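Local coordinates for probable leucine/isoleucine/valine-binding protein (Rhodopirellula baltica, PDB 4KV7) that probably binds leucine, isoleucine, valine or a related small ligand, as a periplasmic binding protein of the leucine-binding family, at residues V251-S259 against L364-S372. The protein carries 1 engineered substitution. Residues are numbered along the deposited sequence; the frame is centred on the assembly and turned at random.
Engineered in segment 364-372: Ser369 (natural residue Gly).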
loop_
_atom_site.group_PDB
_atom_site.type_symbol
_atom_site.label_atom_id
_atom_site.label_comp_id
_atom_site.label_asym_id
_atom_site.label_seq_id
_atom_site.Cartn_x
_atom_site.Cartn_y
_atom_site.Cartn_z
ATOM N N VAL A 251 -0.750 -6.220 -3.568
ATOM C CA VAL A 251 -0.137 -7.376 -4.221
ATOM C C VAL A 251 1.278 -7.057 -4.682
ATOM O O VAL A 251 2.175 -7.885 -4.550
ATOM C CB VAL A 251 -0.995 -7.855 -5.415
ATOM C CG1 VAL A 251 -0.284 -8.951 -6.203
ATOM C CG2 VAL A 251 -2.347 -8.342 -4.927
ATOM N N GLY A 252 1.471 -5.856 -5.216
ATOM C CA GLY A 252 2.743 -5.454 -5.792
ATOM C C GLY A 252 2.769 -5.775 -7.271
ATOM O O GLY A 252 3.278 -6.822 -7.683
ATOM N N ALA A 253 2.178 -4.892 -8.072
ATOM C CA ALA A 253 1.970 -5.165 -9.493
ATOM C C ALA A 253 3.278 -5.290 -10.249
ATOM O O ALA A 253 3.368 -6.047 -11.208
ATOM C CB ALA A 253 1.090 -4.090 -10.119
ATOM N N ASP A 254 4.291 -4.545 -9.830
ATOM C CA ASP A 254 5.579 -4.633 -10.504
ATOM C C ASP A 254 6.253 -5.973 -10.231
ATOM O O ASP A 254 6.756 -6.622 -11.145
ATOM C CB ASP A 254 6.452 -3.448 -10.115
ATOM C CG ASP A 254 5.835 -2.133 -10.541
ATOM O OD1 ASP A 254 5.755 -1.904 -11.762
ATOM O OD2 ASP A 254 5.421 -1.341 -9.660
ATOM N N ALA A 255 6.214 -6.408 -8.979
ATOM C CA ALA A 255 6.756 -7.719 -8.634
ATOM C C ALA A 255 5.954 -8.848 -9.281
ATOM O O ALA A 255 6.513 -9.867 -9.703
ATOM C CB ALA A 255 6.799 -7.899 -7.138
ATOM N N LEU A 256 4.643 -8.671 -9.360
ATOM C CA LEU A 256 3.781 -9.661 -9.979
ATOM C C LEU A 256 4.123 -9.833 -11.453
ATOM O O LEU A 256 4.252 -10.959 -11.951
ATOM C CB LEU A 256 2.328 -9.219 -9.827
ATOM C CG LEU A 256 1.266 -10.157 -10.399
ATOM C CD1 LEU A 256 1.123 -11.419 -9.559
ATOM C CD2 LEU A 256 -0.062 -9.437 -10.496
ATOM N N GLN A 257 4.305 -8.719 -12.158
ATOM C CA GLN A 257 4.635 -8.769 -13.576
ATOM C C GLN A 257 5.999 -9.416 -13.802
ATOM O O GLN A 257 6.177 -10.196 -14.738
ATOM C CB GLN A 257 4.593 -7.374 -14.205
ATOM C CG GLN A 257 4.972 -7.390 -15.684
ATOM C CD GLN A 257 4.650 -6.097 -16.404
ATOM O OE1 GLN A 257 4.638 -5.022 -15.802
ATOM N NE2 GLN A 257 4.381 -6.197 -17.704
ATOM N N ARG A 258 6.962 -9.100 -12.942
ATOM C CA ARG A 258 8.302 -9.662 -13.050
ATOM C C ARG A 258 8.268 -11.179 -12.877
ATOM O O ARG A 258 8.964 -11.905 -13.585
ATOM C CB ARG A 258 9.231 -9.019 -12.015
ATOM C CG ARG A 258 10.690 -9.418 -12.081
ATOM C CD ARG A 258 11.469 -8.705 -10.974
ATOM N NE ARG A 258 10.828 -7.442 -10.597
ATOM C CZ ARG A 258 10.421 -7.137 -9.367
ATOM N NH1 ARG A 258 10.590 -7.999 -8.370
ATOM N NH2 ARG A 258 9.844 -5.967 -9.131
ATOM N N SER A 259 7.459 -11.659 -11.943
ATOM C CA SER A 259 7.374 -13.091 -11.684
ATOM C C SER A 259 6.668 -13.839 -12.809
ATOM O O SER A 259 7.087 -14.931 -13.197
ATOM C CB SER A 259 6.652 -13.346 -10.359
ATOM O OG SER A 259 6.508 -14.744 -10.146
ATOM N N LEU A 364 -3.551 -1.537 -16.403
ATOM C CA LEU A 364 -3.605 -2.770 -17.160
ATOM C C LEU A 364 -2.180 -3.226 -17.427
ATOM O O LEU A 364 -1.371 -2.486 -17.999
ATOM C CB LEU A 364 -4.331 -2.533 -18.484
ATOM C CG LEU A 364 -4.399 -3.734 -19.432
ATOM C CD1 LEU A 364 -5.191 -4.884 -18.810
ATOM C CD2 LEU A 364 -4.978 -3.342 -20.789
ATOM N N ILE A 365 -1.858 -4.438 -16.994
ATOM C CA ILE A 365 -0.534 -4.984 -17.226
ATOM C C ILE A 365 -0.486 -5.574 -18.627
ATOM O O ILE A 365 -1.355 -6.359 -19.008
ATOM C CB ILE A 365 -0.181 -6.056 -16.181
ATOM C CG1 ILE A 365 -0.257 -5.463 -14.772
ATOM C CG2 ILE A 365 1.202 -6.634 -16.461
ATOM C CD1 ILE A 365 -0.001 -6.471 -13.660
ATOM N N GLY A 366 0.526 -5.186 -19.396
ATOM C CA GLY A 366 0.676 -5.651 -20.760
ATOM C C GLY A 366 1.839 -6.612 -20.881
ATOM O O GLY A 366 2.214 -7.265 -19.909
ATOM N N ALA A 367 2.405 -6.699 -22.081
ATOM C CA ALA A 367 3.529 -7.590 -22.351
ATOM C C ALA A 367 4.797 -7.206 -21.585
ATOM O O ALA A 367 5.461 -8.065 -21.001
ATOM C CB ALA A 367 3.814 -7.643 -23.858
ATOM N N ASP A 368 5.121 -5.916 -21.587
ATOM C CA ASP A 368 6.414 -5.454 -21.099
ATOM C C ASP A 368 6.303 -4.387 -20.014
ATOM O O ASP A 368 7.294 -4.059 -19.357
ATOM C CB ASP A 368 7.230 -4.886 -22.261
ATOM C CG ASP A 368 7.447 -5.893 -23.372
ATOM O OD1 ASP A 368 8.019 -6.967 -23.099
ATOM O OD2 ASP A 368 7.039 -5.611 -24.521
ATOM N N SER A 369 5.105 -3.843 -19.836
ATOM C CA SER A 369 4.899 -2.724 -18.929
ATOM C C SER A 369 3.466 -2.738 -18.444
ATOM O O SER A 369 2.716 -3.669 -18.739
ATOM C CB SER A 369 5.163 -1.408 -19.661
ATOM O OG SER A 369 4.270 -1.259 -20.759
ATOM N N SER A 370 3.087 -1.709 -17.694
ATOM C CA SER A 370 1.683 -1.478 -17.400
ATOM C C SER A 370 1.327 -0.062 -17.830
ATOM O O SER A 370 2.212 0.777 -18.024
ATOM C CB SER A 370 1.383 -1.683 -15.913
ATOM O OG SER A 370 1.895 -0.620 -15.124
ATOM N N GLN A 371 0.037 0.194 -18.006
ATOM C CA GLN A 371 -0.442 1.515 -18.388
ATOM C C GLN A 371 -1.729 1.822 -17.646
ATOM O O GLN A 371 -2.462 0.915 -17.249
ATOM C CB GLN A 371 -0.705 1.581 -19.898
ATOM C CG GLN A 371 0.538 1.479 -20.766
ATOM C CD GLN A 371 0.240 1.707 -22.237
ATOM O OE1 GLN A 371 -0.904 1.588 -22.677
ATOM N NE2 GLN A 371 1.271 2.043 -23.006
ATOM N N SER A 372 -2.020 3.108 -17.482
ATOM C CA SER A 372 -3.278 3.525 -16.882
ATOM C C SER A 372 -4.451 2.954 -17.673
ATOM O O SER A 372 -4.406 2.867 -18.902
ATOM C CB SER A 372 -3.365 5.050 -16.816
ATOM O OG SER A 372 -3.345 5.619 -18.114
HETATM O O HOH W 1 4.017 -1.681 -13.876
HETATM O O HOH W 2 3.785 -9.006 -18.517
#
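Gln257 and Ile365 lie 7.4 Å apart from CA to CA, where helix 253-260 faces the hairpin that joins strand 361-365 to the edge strand 370-372. A chi1 of 178° swings CG of Gln257 away from its own main-chain nitrogen, and the extended chain beyond carries the amide across to the turn, while Ile365 runs past it in the opposite direction. Gln257 NE2 donates to Ser369 O at 3.2 Å, approaching from above the carbonyl plane; the same oxygen accepts Gly366 N at 2.7 Å, closing the turn. Ser369 is an engineered residue, but it contributes its backbone here. Water 2 accepts from Gln257 NE2 and donates to Gly366 O. Against one face of the amide, Ile365 CG2 lies 3.5 Å from Gln257 CD, and Ile365 CD1 reaches Leu256 CD2 at 4.3 Å. A leucine in place of Gln257 would probably cost Ser369 O its bond from the helix and leave water 2 without that donor. Water 1 donates to Asp254 OD1 and also hydrogen-bonds Ser370 OG, which bonds His275 too. In this helix-on-sheet packing, consistent with a periplasmic binding protein lobe, Gln257 exemplifies a side-chain amide binding a hairpin turn's main chain: carbonyl and water meet its polar end while Ile365 covers a face.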